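Local coordinates for protein tetraacyldisaccharide 4'-kinase (Aquifex aeolicus, PDB 4EHX) that transfers the gamma-phosphate of ATP to the 4'-position of a tetraacyldisaccharide 1-phosphate, making lipid IVA in the last step of its biosynthesis, at residues N151-K156 against D181-T186; Y275-K280 against E289-L294; I69-Y74 against D99-M104. All coordinates share one frame; numbering follows the deposited sequence.

Contact 1 (N151-K156 against D181-T186)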
ATOM      1  N   ASN A 151      -4.611 -13.447   7.394  1.00 20.29           N
ATOM      2  CA  ASN A 151      -5.346 -12.620   6.448  1.00 22.03           C
ATOM      3  C   ASN A 151      -5.702 -11.308   7.118  1.00 22.90           C
ATOM      4  O   ASN A 151      -6.645 -11.250   7.906  1.00 20.82           O
ATOM      5  CB  ASN A 151      -6.624 -13.354   6.004  1.00 16.30           C
ATOM      6  CG  ASN A 151      -7.126 -12.867   4.672  1.00 19.74           C
ATOM      7  OD1 ASN A 151      -6.387 -12.242   3.919  1.00 21.24           O
ATOM      8  ND2 ASN A 151      -8.386 -13.149   4.367  1.00 19.59           N
ATOM      9  N   ILE A 152      -4.938 -10.264   6.827  1.00 18.63           N
ATOM     10  CA  ILE A 152      -5.116  -8.982   7.499  1.00 17.15           C
ATOM     11  C   ILE A 152      -5.911  -8.033   6.619  1.00 18.98           C
ATOM     12  O   ILE A 152      -5.536  -7.765   5.476  1.00 18.67           O
ATOM     13  CB  ILE A 152      -3.777  -8.336   7.846  1.00 20.50           C
ATOM     14  CG1 ILE A 152      -2.945  -9.287   8.718  1.00 20.93           C
ATOM     15  CG2 ILE A 152      -4.023  -6.996   8.579  1.00 19.25           C
ATOM     16  CD1 ILE A 152      -1.516  -8.738   9.069  1.00 17.30           C
ATOM     17  N   LEU A 153      -7.022  -7.537   7.150  1.00 20.47           N
ATOM     18  CA  LEU A 153      -7.881  -6.640   6.394  1.00 17.77           C
ATOM     19  C   LEU A 153      -7.879  -5.270   7.028  1.00 19.51           C
ATOM     20  O   LEU A 153      -8.158  -5.128   8.224  1.00 21.12           O
ATOM     21  CB  LEU A 153      -9.321  -7.163   6.384  1.00 18.89           C
ATOM     22  CG  LEU A 153     -10.322  -6.257   5.649  1.00 21.27           C
ATOM     23  CD1 LEU A 153     -10.040  -6.238   4.154  1.00 21.32           C
ATOM     24  CD2 LEU A 153     -11.793  -6.699   5.930  1.00 25.38           C
ATOM     25  N   LEU A 154      -7.585  -4.260   6.223  1.00 19.73           N
ATOM     26  CA  LEU A 154      -7.639  -2.873   6.691  1.00 19.27           C
ATOM     27  C   LEU A 154      -9.003  -2.312   6.371  1.00 22.54           C
ATOM     28  O   LEU A 154      -9.515  -2.511   5.260  1.00 24.54           O
ATOM     29  CB  LEU A 154      -6.573  -2.021   5.995  1.00 18.92           C
ATOM     30  CG  LEU A 154      -5.172  -2.039   6.625  1.00 24.62           C
ATOM     31  CD1 LEU A 154      -4.626  -3.453   6.756  1.00 22.11           C
ATOM     32  CD2 LEU A 154      -4.229  -1.178   5.774  1.00 22.43           C
ATOM     33  N   LEU A 155      -9.574  -1.603   7.337  1.00 23.21           N
ATOM     34  CA  LEU A 155     -10.885  -0.980   7.198  1.00 27.50           C
ATOM     35  C   LEU A 155     -10.820   0.454   7.672  1.00 33.04           C
ATOM     36  O   LEU A 155     -10.346   0.711   8.777  1.00 28.04           O
ATOM     37  CB  LEU A 155     -11.901  -1.690   8.090  1.00 28.06           C
ATOM     38  CG  LEU A 155     -12.748  -2.879   7.649  1.00 46.40           C
ATOM     39  CD1 LEU A 155     -13.725  -3.149   8.780  1.00 49.79           C
ATOM     40  CD2 LEU A 155     -13.496  -2.621   6.336  1.00 37.58           C
ATOM     41  N   LYS A 156     -11.321   1.389   6.872  1.00 26.29           N
ATOM     42  CA  LYS A 156     -11.518   2.750   7.379  1.00 31.12           C
ATOM     43  C   LYS A 156     -12.992   3.043   7.623  1.00 34.37           C
ATOM     44  O   LYS A 156     -13.875   2.391   7.055  1.00 32.51           O
ATOM     45  CB  LYS A 156     -10.908   3.790   6.442  1.00 31.90           C
ATOM     46  CG  LYS A 156     -11.512   3.799   5.072  1.00 29.28           C
ATOM     47  CD  LYS A 156     -10.732   4.692   4.141  1.00 36.18           C
ATOM     48  CE  LYS A 156     -11.232   4.536   2.722  1.00 35.74           C
ATOM     49  NZ  LYS A 156     -10.421   5.346   1.776  1.00 40.38           N
ATOM     50  N   ASP A 181      -8.614 -12.660   9.253  1.00 19.75           N
ATOM     51  CA  ASP A 181      -8.153 -13.201  10.526  1.00 29.06           C
ATOM     52  C   ASP A 181      -7.950 -12.087  11.529  1.00 28.25           C
ATOM     53  O   ASP A 181      -8.023 -12.300  12.741  1.00 27.34           O
ATOM     54  CB  ASP A 181      -6.830 -13.940  10.352  1.00 24.38           C
ATOM     55  CG  ASP A 181      -6.969 -15.171   9.509  1.00 27.73           C
ATOM     56  OD1 ASP A 181      -7.921 -15.954   9.744  1.00 27.69           O
ATOM     57  OD2 ASP A 181      -6.120 -15.354   8.617  1.00 23.00           O
ATOM     58  N   ALA A 182      -7.637 -10.901  11.019  1.00 24.22           N
ATOM     59  CA  ALA A 182      -7.366  -9.750  11.870  1.00 21.93           C
ATOM     60  C   ALA A 182      -7.837  -8.508  11.135  1.00 22.28           C
ATOM     61  O   ALA A 182      -7.726  -8.426   9.904  1.00 23.58           O
ATOM     62  CB  ALA A 182      -5.868  -9.641  12.185  1.00 21.00           C
ATOM     63  N   LEU A 183      -8.378  -7.554  11.886  1.00 21.41           N
ATOM     64  CA  LEU A 183      -8.781  -6.267  11.326  1.00 27.62           C
ATOM     65  C   LEU A 183      -7.868  -5.149  11.803  1.00 29.34           C
ATOM     66  O   LEU A 183      -7.523  -5.075  12.978  1.00 26.99           O
ATOM     67  CB  LEU A 183     -10.215  -5.915  11.732  1.00 23.29           C
ATOM     68  CG  LEU A 183     -11.320  -6.814  11.182  1.00 31.45           C
ATOM     69  CD1 LEU A 183     -12.673  -6.333  11.670  1.00 33.35           C
ATOM     70  CD2 LEU A 183     -11.280  -6.826   9.674  1.00 32.06           C
ATOM     71  N   VAL A 184      -7.509  -4.267  10.883  1.00 22.36           N
ATOM     72  CA  VAL A 184      -6.758  -3.069  11.225  1.00 25.91           C
ATOM     73  C   VAL A 184      -7.646  -1.894  10.876  1.00 30.34           C
ATOM     74  O   VAL A 184      -8.016  -1.717   9.711  1.00 25.80           O
ATOM     75  CB  VAL A 184      -5.428  -2.969  10.433  1.00 22.08           C
ATOM     76  CG1 VAL A 184      -4.698  -1.648  10.768  1.00 20.53           C
ATOM     77  CG2 VAL A 184      -4.516  -4.160  10.768  1.00 20.74           C
ATOM     78  N   LEU A 185      -8.016  -1.121  11.896  1.00 27.14           N
ATOM     79  CA  LEU A 185      -8.942  -0.010  11.729  1.00 27.30           C
ATOM     80  C   LEU A 185      -8.132   1.253  11.499  1.00 31.69           C
ATOM     81  O   LEU A 185      -7.522   1.784  12.424  1.00 29.32           O
ATOM     82  CB  LEU A 185      -9.830   0.141  12.960  1.00 25.97           C
ATOM     83  CG  LEU A 185     -10.596  -1.098  13.449  1.00 30.94           C
ATOM     84  CD1 LEU A 185     -11.570  -0.720  14.568  1.00 33.02           C
ATOM     85  CD2 LEU A 185     -11.341  -1.814  12.323  1.00 26.67           C
ATOM     86  N   THR A 186      -8.137   1.728  10.261  1.00 26.78           N
ATOM     87  CA  THR A 186      -7.210   2.772   9.822  1.00 25.64           C
ATOM     88  C   THR A 186      -7.760   4.207   9.871  1.00 27.46           C
ATOM     89  O   THR A 186      -8.957   4.443  10.099  1.00 25.80           O
ATOM     90  CB  THR A 186      -6.765   2.489   8.380  1.00 27.56           C
ATOM     91  OG1 THR A 186      -7.929   2.485   7.540  1.00 23.71           O
ATOM     92  CG2 THR A 186      -6.069   1.109   8.282  1.00 22.45           C
TER
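The parallel pairing of Ile152 with Ala182 through Leu155 with Leu185 belongs to the parallel sheet of the P-loop kinase core, where strand 182-186 lies alongside strand 150-156. From Leu153 N onward the backbone bonds are regular: Leu153 N to Ala182 O, Val184 N to Leu153 O (2.9 Å), Leu155 N to Val184 O and Thr186 N to Leu155 O. The start is held differently. Asn151 O takes two donors, Asp181 N at 2.8 Å and the longer Ala182 N, while Asn151 N turns to a carboxylate and reaches Asp181 OD2 at 2.7 Å from its anti side. The amide end of Asn151 leaves the contact and bonds to Arg148 and to Arg179 O.

On the face of Ile152, Leu154, Val184 and Thr186 the branches pack together, and Phe54 of helix 51-61, which begins within the predicted ATP-binding loop, touches the first three. Val184 CG2 meets Ile152 CG2 at 3.6 Å, and its CB lies 3.8 Å from Leu154 CD1, these two side chains running side by side. Thr186 comes in roughly at right angles to Leu154, CG2 against CG. The other face is a leucine layer in which Leu153 and Leu183 point the same way and touch CD2 to CD2 at 3.8 Å. Lys156 carries its extended chain away, NZ bonding to Gly48 O in that loop. Thr186 OG1 sits between its own N and carbonyl carbon (chi1 60°), which places it 3.2 Å from Leu155 O in a weak hydrogen bond.

Contact 2 (Y275-K280 against E289-L294)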
ATOM      1  N   TYR A 275      12.064  21.464  -2.385  1.00 33.28           N
ATOM      2  CA  TYR A 275      10.781  21.016  -2.908  1.00 33.62           C
ATOM      3  C   TYR A 275      10.212  19.889  -2.061  1.00 33.70           C
ATOM      4  O   TYR A 275      10.951  19.046  -1.539  1.00 29.48           O
ATOM      5  CB  TYR A 275      10.909  20.529  -4.357  1.00 27.37           C
ATOM      6  CG  TYR A 275      11.381  21.596  -5.317  1.00 35.42           C
ATOM      7  CD1 TYR A 275      12.725  21.901  -5.435  1.00 28.10           C
ATOM      8  CD2 TYR A 275      10.477  22.301  -6.097  1.00 28.61           C
ATOM      9  CE1 TYR A 275      13.164  22.894  -6.307  1.00 27.76           C
ATOM     10  CE2 TYR A 275      10.901  23.288  -6.969  1.00 30.71           C
ATOM     11  CZ  TYR A 275      12.245  23.580  -7.068  1.00 27.23           C
ATOM     12  OH  TYR A 275      12.650  24.557  -7.937  1.00 34.10           O
ATOM     13  N   LEU A 276       8.890  19.884  -1.945  1.00 30.53           N
ATOM     14  CA  LEU A 276       8.160  18.771  -1.344  1.00 27.42           C
ATOM     15  C   LEU A 276       7.186  18.210  -2.359  1.00 34.29           C
ATOM     16  O   LEU A 276       6.529  18.961  -3.078  1.00 38.29           O
ATOM     17  CB  LEU A 276       7.396  19.225  -0.096  1.00 31.25           C
ATOM     18  CG  LEU A 276       8.284  19.754   1.027  1.00 41.58           C
ATOM     19  CD1 LEU A 276       7.463  19.997   2.286  1.00 42.83           C
ATOM     20  CD2 LEU A 276       9.418  18.770   1.290  1.00 39.89           C
ATOM     21  N   THR A 277       7.105  16.887  -2.424  1.00 29.45           N
ATOM     22  CA  THR A 277       6.173  16.223  -3.320  1.00 29.73           C
ATOM     23  C   THR A 277       5.769  14.899  -2.677  1.00 32.27           C
ATOM     24  O   THR A 277       6.100  14.651  -1.509  1.00 29.95           O
ATOM     25  CB  THR A 277       6.787  16.002  -4.721  1.00 30.29           C
ATOM     26  OG1 THR A 277       5.800  15.448  -5.600  1.00 30.40           O
ATOM     27  CG2 THR A 277       8.009  15.060  -4.645  1.00 26.45           C
ATOM     28  N   THR A 278       5.038  14.067  -3.414  1.00 30.53           N
ATOM     29  CA  THR A 278       4.582  12.782  -2.876  1.00 27.89           C
ATOM     30  C   THR A 278       5.586  11.676  -3.185  1.00 32.16           C
ATOM     31  O   THR A 278       6.362  11.784  -4.126  1.00 32.06           O
ATOM     32  CB  THR A 278       3.212  12.359  -3.460  1.00 38.32           C
ATOM     33  OG1 THR A 278       3.367  12.002  -4.842  1.00 38.14           O
ATOM     34  CG2 THR A 278       2.191  13.489  -3.334  1.00 41.34           C
ATOM     35  N   PRO A 279       5.559  10.585  -2.404  1.00 34.98           N
ATOM     36  CA  PRO A 279       6.493   9.487  -2.692  1.00 30.98           C
ATOM     37  C   PRO A 279       6.332   8.921  -4.108  1.00 31.84           C
ATOM     38  O   PRO A 279       7.330   8.564  -4.740  1.00 33.90           O
ATOM     39  CB  PRO A 279       6.139   8.446  -1.628  1.00 31.14           C
ATOM     40  CG  PRO A 279       5.641   9.283  -0.467  1.00 37.19           C
ATOM     41  CD  PRO A 279       4.867  10.408  -1.115  1.00 38.89           C
ATOM     42  N   LYS A 280       5.101   8.848  -4.602  1.00 29.74           N
ATOM     43  CA  LYS A 280       4.857   8.356  -5.955  1.00 37.14           C
ATOM     44  C   LYS A 280       5.500   9.254  -7.010  1.00 38.28           C
ATOM     45  O   LYS A 280       5.925   8.780  -8.063  1.00 40.48           O
ATOM     46  CB  LYS A 280       3.361   8.214  -6.238  1.00 49.86           C
ATOM     47  CG  LYS A 280       3.065   7.696  -7.642  1.00 69.97           C
ATOM     48  CD  LYS A 280       1.575   7.597  -7.927  1.00 84.51           C
ATOM     49  CE  LYS A 280       1.328   7.113  -9.353  1.00 90.90           C
ATOM     50  NZ  LYS A 280      -0.123   7.067  -9.691  1.00 97.36           N
ATOM     51  N   GLU A 289      18.657  16.305  -5.203  1.00 32.50           N
ATOM     52  CA  GLU A 289      18.886  16.198  -3.780  1.00 43.90           C
ATOM     53  C   GLU A 289      18.191  17.295  -2.995  1.00 44.44           C
ATOM     54  O   GLU A 289      18.306  17.359  -1.775  1.00 47.39           O
ATOM     55  CB  GLU A 289      20.392  16.142  -3.502  1.00 57.91           C
ATOM     56  CG  GLU A 289      20.988  14.790  -3.905  1.00 64.95           C
ATOM     57  CD  GLU A 289      22.430  14.875  -4.367  1.00 67.91           C
ATOM     58  OE1 GLU A 289      22.869  13.938  -5.071  1.00 56.26           O
ATOM     59  OE2 GLU A 289      23.119  15.867  -4.030  1.00 66.05           O
ATOM     60  N   ASN A 290      17.450  18.151  -3.693  1.00 36.41           N
ATOM     61  CA  ASN A 290      16.684  19.185  -3.007  1.00 31.94           C
ATOM     62  C   ASN A 290      15.173  18.906  -3.012  1.00 36.89           C
ATOM     63  O   ASN A 290      14.378  19.798  -2.736  1.00 30.53           O
ATOM     64  CB  ASN A 290      17.008  20.593  -3.554  1.00 28.91           C
ATOM     65  CG  ASN A 290      16.684  20.753  -5.054  1.00 34.73           C
ATOM     66  OD1 ASN A 290      16.598  19.773  -5.804  1.00 36.82           O
ATOM     67  ND2 ASN A 290      16.517  22.004  -5.492  1.00 32.87           N
ATOM     68  N   VAL A 291      14.797  17.657  -3.294  1.00 31.19           N
ATOM     69  CA  VAL A 291      13.392  17.250  -3.411  1.00 26.02           C
ATOM     70  C   VAL A 291      13.085  16.152  -2.399  1.00 33.06           C
ATOM     71  O   VAL A 291      13.796  15.153  -2.349  1.00 31.83           O
ATOM     72  CB  VAL A 291      13.101  16.723  -4.821  1.00 30.52           C
ATOM     73  CG1 VAL A 291      11.652  16.288  -4.951  1.00 30.88           C
ATOM     74  CG2 VAL A 291      13.463  17.779  -5.870  1.00 31.74           C
ATOM     75  N   PHE A 292      12.028  16.343  -1.606  1.00 27.80           N
ATOM     76  CA  PHE A 292      11.699  15.458  -0.488  1.00 29.06           C
ATOM     77  C   PHE A 292      10.217  15.096  -0.458  1.00 33.44           C
ATOM     78  O   PHE A 292       9.385  15.780  -1.061  1.00 29.94           O
ATOM     79  CB  PHE A 292      12.048  16.147   0.841  1.00 29.60           C
ATOM     80  CG  PHE A 292      13.476  16.604   0.930  1.00 29.36           C
ATOM     81  CD1 PHE A 292      13.861  17.827   0.402  1.00 32.79           C
ATOM     82  CD2 PHE A 292      14.435  15.807   1.532  1.00 33.73           C
ATOM     83  CE1 PHE A 292      15.179  18.242   0.470  1.00 37.13           C
ATOM     84  CE2 PHE A 292      15.756  16.221   1.610  1.00 37.46           C
ATOM     85  CZ  PHE A 292      16.127  17.438   1.072  1.00 36.57           C
ATOM     86  N   ALA A 293       9.896  14.022   0.262  1.00 30.84           N
ATOM     87  CA  ALA A 293       8.514  13.651   0.553  1.00 27.06           C
ATOM     88  C   ALA A 293       8.313  13.607   2.068  1.00 33.25           C
ATOM     89  O   ALA A 293       9.274  13.563   2.827  1.00 30.12           O
ATOM     90  CB  ALA A 293       8.164  12.291  -0.082  1.00 25.84           C
ATOM     91  N   LEU A 294       7.064  13.643   2.510  1.00 32.33           N
ATOM     92  CA  LEU A 294       6.783  13.528   3.925  1.00 31.13           C
ATOM     93  C   LEU A 294       6.825  12.055   4.334  1.00 29.50           C
ATOM     94  O   LEU A 294       6.439  11.168   3.568  1.00 28.19           O
ATOM     95  CB  LEU A 294       5.422  14.129   4.244  1.00 29.05           C
ATOM     96  CG  LEU A 294       5.177  15.558   3.750  1.00 34.13           C
ATOM     97  CD1 LEU A 294       3.748  15.996   4.063  1.00 36.98           C
ATOM     98  CD2 LEU A 294       6.181  16.517   4.359  1.00 35.61           C
TER
HETATM   99  O   HOH W   1       4.897  13.690   0.793  1.00 31.96           O
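Tyr275, Leu276 and Thr277 run parallel to the strand that begins at Val291, and the tight part of the contact is this short run of backbone. Tyr275 N gives a nearly straight bond to Asn290 O (2.9 Å, 167° at the hydrogen), Phe292 N bonds to Tyr275 O, and Thr277 N to Phe292 O. The face of Leu276 and Phe292 is closely packed too: Leu276 CD2 comes to 3.7 Å from Phe292 CB, and the edge of the phenyl ring turns to Tyr275 O in its plane. Leu245 of helix 237-248 covers Leu276, and Val244 and Leu248 of the same helix cover Leu294. On the opposite face Thr277 CG2 meets Val291 CG1 at 3.9 Å, while its OG1, anti to the backbone N (chi1 -175°), bonds to Phe232 O in the adjoining strand.

These strands belong to the second alpha/beta domain of LpxK, and the short helix 279-282 lies in the connection between them. Thr278 is the N-cap of that helix: its OG1 caps a backbone N of the first turn and is also hydrogen-bonded to Asp281 OD2.

Past Thr277 the pair opens. Thr277 O is 4.3 Å from Leu294 N, too far for a direct bond, and a water fills in, donating to Thr277 O at 2.8 Å and accepting from Leu294 N. Partly exposed Pro279 bends across this end, its CD 3.9 Å from Ala293 CB. At the other end the amide of Asn290, also partly exposed, stands beside the Tyr275 ring, planes 79° apart. Asn290 ND2 approaches the ring edge near its plane, 3.6 Å from Tyr275 CE1, and has its hydrogen bond with Glu273 O.

Contact 3 (I69-Y74 against D99-M104)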
ATOM      1  N   ILE A  69       7.957  -9.315  -0.628  1.00 18.92           N
ATOM      2  CA  ILE A  69       6.620  -8.821  -0.956  1.00 18.80           C
ATOM      3  C   ILE A  69       6.179  -9.407  -2.293  1.00 18.31           C
ATOM      4  O   ILE A  69       6.949  -9.408  -3.243  1.00 19.71           O
ATOM      5  CB  ILE A  69       6.612  -7.286  -1.132  1.00 21.08           C
ATOM      6  CG1 ILE A  69       7.248  -6.588   0.073  1.00 24.23           C
ATOM      7  CG2 ILE A  69       5.182  -6.783  -1.451  1.00 18.08           C
ATOM      8  CD1 ILE A  69       6.576  -6.873   1.371  1.00 22.78           C
ATOM      9  N   LEU A  70       4.946  -9.907  -2.364  1.00 18.58           N
ATOM     10  CA  LEU A  70       4.382 -10.345  -3.632  1.00 16.93           C
ATOM     11  C   LEU A  70       3.358  -9.306  -4.022  1.00 20.43           C
ATOM     12  O   LEU A  70       2.298  -9.199  -3.389  1.00 19.19           O
ATOM     13  CB  LEU A  70       3.703 -11.729  -3.503  1.00 17.85           C
ATOM     14  CG  LEU A  70       4.598 -12.876  -3.033  1.00 23.14           C
ATOM     15  CD1 LEU A  70       3.785 -14.200  -2.954  1.00 19.75           C
ATOM     16  CD2 LEU A  70       5.788 -13.035  -3.995  1.00 24.44           C
ATOM     17  N   SER A  71       3.703  -8.530  -5.044  1.00 19.41           N
ATOM     18  CA  SER A  71       2.869  -7.434  -5.520  0.50 23.35           C
ATOM     19  C   SER A  71       2.246  -7.787  -6.880  1.00 25.47           C
ATOM     20  O   SER A  71       2.818  -8.562  -7.645  1.00 26.09           O
ATOM     21  CB  SER A  71       3.742  -6.179  -5.627  0.50 23.51           C
ATOM     22  OG  SER A  71       2.976  -4.998  -5.609  0.50 21.54           O
ATOM     23  N   ARG A  72       1.088  -7.202  -7.179  1.00 27.51           N
ATOM     24  CA  ARG A  72       0.397  -7.458  -8.446  1.00 24.85           C
ATOM     25  C   ARG A  72       1.135  -6.904  -9.637  1.00 31.68           C
ATOM     26  O   ARG A  72       1.284  -7.590 -10.652  1.00 33.02           O
ATOM     27  CB  ARG A  72      -1.018  -6.868  -8.435  1.00 25.31           C
ATOM     28  CG  ARG A  72      -1.844  -7.281  -9.654  1.00 32.17           C
ATOM     29  CD  ARG A  72      -3.278  -6.776  -9.555  1.00 36.89           C
ATOM     30  NE  ARG A  72      -4.114  -7.296 -10.635  1.00 43.79           N
ATOM     31  CZ  ARG A  72      -5.415  -7.043 -10.766  1.00 56.78           C
ATOM     32  NH1 ARG A  72      -6.093  -7.566 -11.779  1.00 56.66           N
ATOM     33  NH2 ARG A  72      -6.040  -6.269  -9.886  1.00 55.64           N
ATOM     34  N   GLY A  73       1.572  -5.653  -9.526  1.00 29.16           N
ATOM     35  CA  GLY A  73       2.143  -4.957 -10.664  1.00 34.27           C
ATOM     36  C   GLY A  73       1.153  -4.884 -11.811  1.00 55.25           C
ATOM     37  O   GLY A  73       1.429  -5.366 -12.907  1.00 66.77           O
ATOM     38  N   TYR A  74      -0.003  -4.277 -11.559  1.00 63.58           N
ATOM     39  CA  TYR A  74      -1.088  -4.234 -12.539  1.00 89.83           C
ATOM     40  C   TYR A  74      -0.624  -3.770 -13.925  1.00100.03           C
ATOM     41  O   TYR A  74      -0.746  -4.505 -14.909  1.00 99.66           O
ATOM     42  CB  TYR A  74      -2.237  -3.356 -12.026  1.00103.88           C
ATOM     43  CG  TYR A  74      -3.466  -3.350 -12.913  1.00119.25           C
ATOM     44  CD1 TYR A  74      -4.027  -4.540 -13.365  1.00125.06           C
ATOM     45  CD2 TYR A  74      -4.075  -2.157 -13.284  1.00124.88           C
ATOM     46  CE1 TYR A  74      -5.152  -4.540 -14.172  1.00128.77           C
ATOM     47  CE2 TYR A  74      -5.201  -2.147 -14.090  1.00129.08           C
ATOM     48  CZ  TYR A  74      -5.736  -3.341 -14.531  1.00131.33           C
ATOM     49  OH  TYR A  74      -6.855  -3.338 -15.333  1.00133.30           O
ATOM     50  N   ASP A  99       4.732   1.475 -11.332  1.00 47.30           N
ATOM     51  CA  ASP A  99       4.947   2.440 -10.257  1.00 44.32           C
ATOM     52  C   ASP A  99       4.763   1.856  -8.859  1.00 38.80           C
ATOM     53  O   ASP A  99       5.472   2.238  -7.929  1.00 36.89           O
ATOM     54  CB  ASP A  99       4.035   3.657 -10.432  1.00 56.34           C
ATOM     55  CG  ASP A  99       4.564   4.643 -11.459  1.00 64.14           C
ATOM     56  OD1 ASP A  99       5.452   4.273 -12.260  1.00 61.77           O
ATOM     57  OD2 ASP A  99       4.079   5.794 -11.468  1.00 66.70           O
ATOM     58  N   GLU A 100       3.816   0.934  -8.710  1.00 41.66           N
ATOM     59  CA  GLU A 100       3.459   0.402  -7.389  1.00 43.99           C
ATOM     60  C   GLU A 100       4.512  -0.525  -6.760  1.00 31.84           C
ATOM     61  O   GLU A 100       4.923  -0.323  -5.607  1.00 26.38           O
ATOM     62  CB  GLU A 100       2.103  -0.325  -7.443  1.00 53.31           C
ATOM     63  CG  GLU A 100       1.040   0.359  -8.310  1.00 69.14           C
ATOM     64  CD  GLU A 100       1.244   0.143  -9.810  1.00 79.92           C
ATOM     65  OE1 GLU A 100       1.266  -1.026 -10.260  1.00 81.13           O
ATOM     66  OE2 GLU A 100       1.379   1.146 -10.544  1.00 83.62           O
ATOM     67  N   PRO A 101       4.914  -1.582  -7.487  1.00 28.76           N
ATOM     68  CA  PRO A 101       5.968  -2.428  -6.910  1.00 29.14           C
ATOM     69  C   PRO A 101       7.279  -1.647  -6.754  1.00 27.78           C
ATOM     70  O   PRO A 101       8.016  -1.893  -5.803  1.00 27.43           O
ATOM     71  CB  PRO A 101       6.134  -3.545  -7.953  1.00 31.30           C
ATOM     72  CG  PRO A 101       4.818  -3.573  -8.698  1.00 36.26           C
ATOM     73  CD  PRO A 101       4.417  -2.115  -8.771  1.00 35.93           C
ATOM     74  N   TYR A 102       7.568  -0.739  -7.683  1.00 28.67           N
ATOM     75  CA  TYR A 102       8.815   0.024  -7.601  1.00 32.67           C
ATOM     76  C   TYR A 102       8.818   0.900  -6.349  1.00 30.00           C
ATOM     77  O   TYR A 102       9.787   0.918  -5.588  1.00 26.65           O
ATOM     78  CB  TYR A 102       9.061   0.868  -8.862  1.00 28.19           C
ATOM     79  CG  TYR A 102      10.420   1.557  -8.852  1.00 30.60           C
ATOM     80  CD1 TYR A 102      10.610   2.759  -8.174  1.00 33.59           C
ATOM     81  CD2 TYR A 102      11.519   0.986  -9.497  1.00 28.11           C
ATOM     82  CE1 TYR A 102      11.860   3.387  -8.157  1.00 36.12           C
ATOM     83  CE2 TYR A 102      12.769   1.599  -9.479  1.00 34.62           C
ATOM     84  CZ  TYR A 102      12.928   2.800  -8.810  1.00 40.98           C
ATOM     85  OH  TYR A 102      14.161   3.406  -8.789  1.00 39.88           O
ATOM     86  N   LEU A 103       7.727   1.626  -6.127  1.00 30.51           N
ATOM     87  CA  LEU A 103       7.617   2.437  -4.923  1.00 31.50           C
ATOM     88  C   LEU A 103       7.746   1.583  -3.661  1.00 30.90           C
ATOM     89  O   LEU A 103       8.478   1.930  -2.729  1.00 26.93           O
ATOM     90  CB  LEU A 103       6.297   3.214  -4.916  1.00 36.75           C
ATOM     91  CG  LEU A 103       5.985   4.005  -3.640  1.00 38.69           C
ATOM     92  CD1 LEU A 103       7.118   4.978  -3.275  1.00 35.67           C
ATOM     93  CD2 LEU A 103       4.648   4.743  -3.790  1.00 39.35           C
ATOM     94  N   MET A 104       7.021   0.466  -3.618  1.00 27.23           N
ATOM     95  CA  MET A 104       7.131  -0.444  -2.473  1.00 28.75           C
ATOM     96  C   MET A 104       8.585  -0.841  -2.232  1.00 26.66           C
ATOM     97  O   MET A 104       9.066  -0.844  -1.103  1.00 26.66           O
ATOM     98  CB  MET A 104       6.279  -1.703  -2.714  1.00 34.03           C
ATOM     99  CG  MET A 104       6.054  -2.577  -1.481  1.00 47.10           C
ATOM    100  SD  MET A 104       4.728  -1.964  -0.420  1.00 42.61           S
ATOM    101  CE  MET A 104       3.542  -1.424  -1.641  1.00 72.08           C
TER
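Van der Waals packing carries the join between Gly73 and Pro101, and no hydrogen bond crosses from one segment to the other. Pro101 CG makes the contact: it rests 3.6 Å from Gly73 CA, the closest approach between the segments, with Pro101 CD a little farther off. Gly73 has both backbone torsions positive (phi 59°, psi 59°), a left-handed backbone conformation; its CA, with no side chain, lies against the proline ring. Ala115 of strand 112-116 also touches Pro101. Deeper in, the apolar contact is looser: Ile69 CG2 lies 4.3 Å from Met104 CG. Met104 also touches Val55 and Lys51 of helix 51-61, Lys51 being in the predicted ATP-binding loop.

The contact thus sets the first turns of helix 99-107 against the C-terminal end of strand 67-71 and the loop that leaves it, in the P-loop domain. Within the helix, Leu103 N bonds to Asp99 O and Met104 N to Glu100 O. Pro101 stands in the first turn, where its lack of an N-H costs the helix no bond.

Among the polar groups, Glu100 approaches a backbone N-H without bonding to it. Its chain bends at the second torsion (77°) and brings OE1 to 3.7 Å from Tyr74 N, and 4.0 Å from Gly73 CA; Tyr74 itself is exposed and poorly ordered. Ser71 carries a hydroxyl whose hydrogen bond lies outside the two segments. It has two conformers; in the one modelled here OG lies 3.9 Å from Pro101 CG, a contact as uncertain as that choice. In that conformer the hydroxyl bonds to Asp138 OD2, a carboxylate at the end of strand 134-138, in a position consistent with the Walker B aspartate.

How the contacts relate
Along the chain contact 3 comes first, then contact 1, then contact 2. Contacts 1 and 3 share the P-loop domain: strand 67-71 leads to strand 150-156 through strands 134-138 and 38-43, and helix 51-61 touches both contacts, whose centres are about 20 Å apart. Contact 2 sits in the second domain, about 29 Å from contact 1 between centres, with strand 201-212 running alongside both 182-186 and 291-300 to link them. Contacts 2 and 3 touch: Lys280 CE packs 3.7 Å from Asp99 OD2, and Leu103 lies against Pro279. Helix 99-107 therefore meets the second domain close to the predicted ATP-binding loop, between the two halves of the kinase.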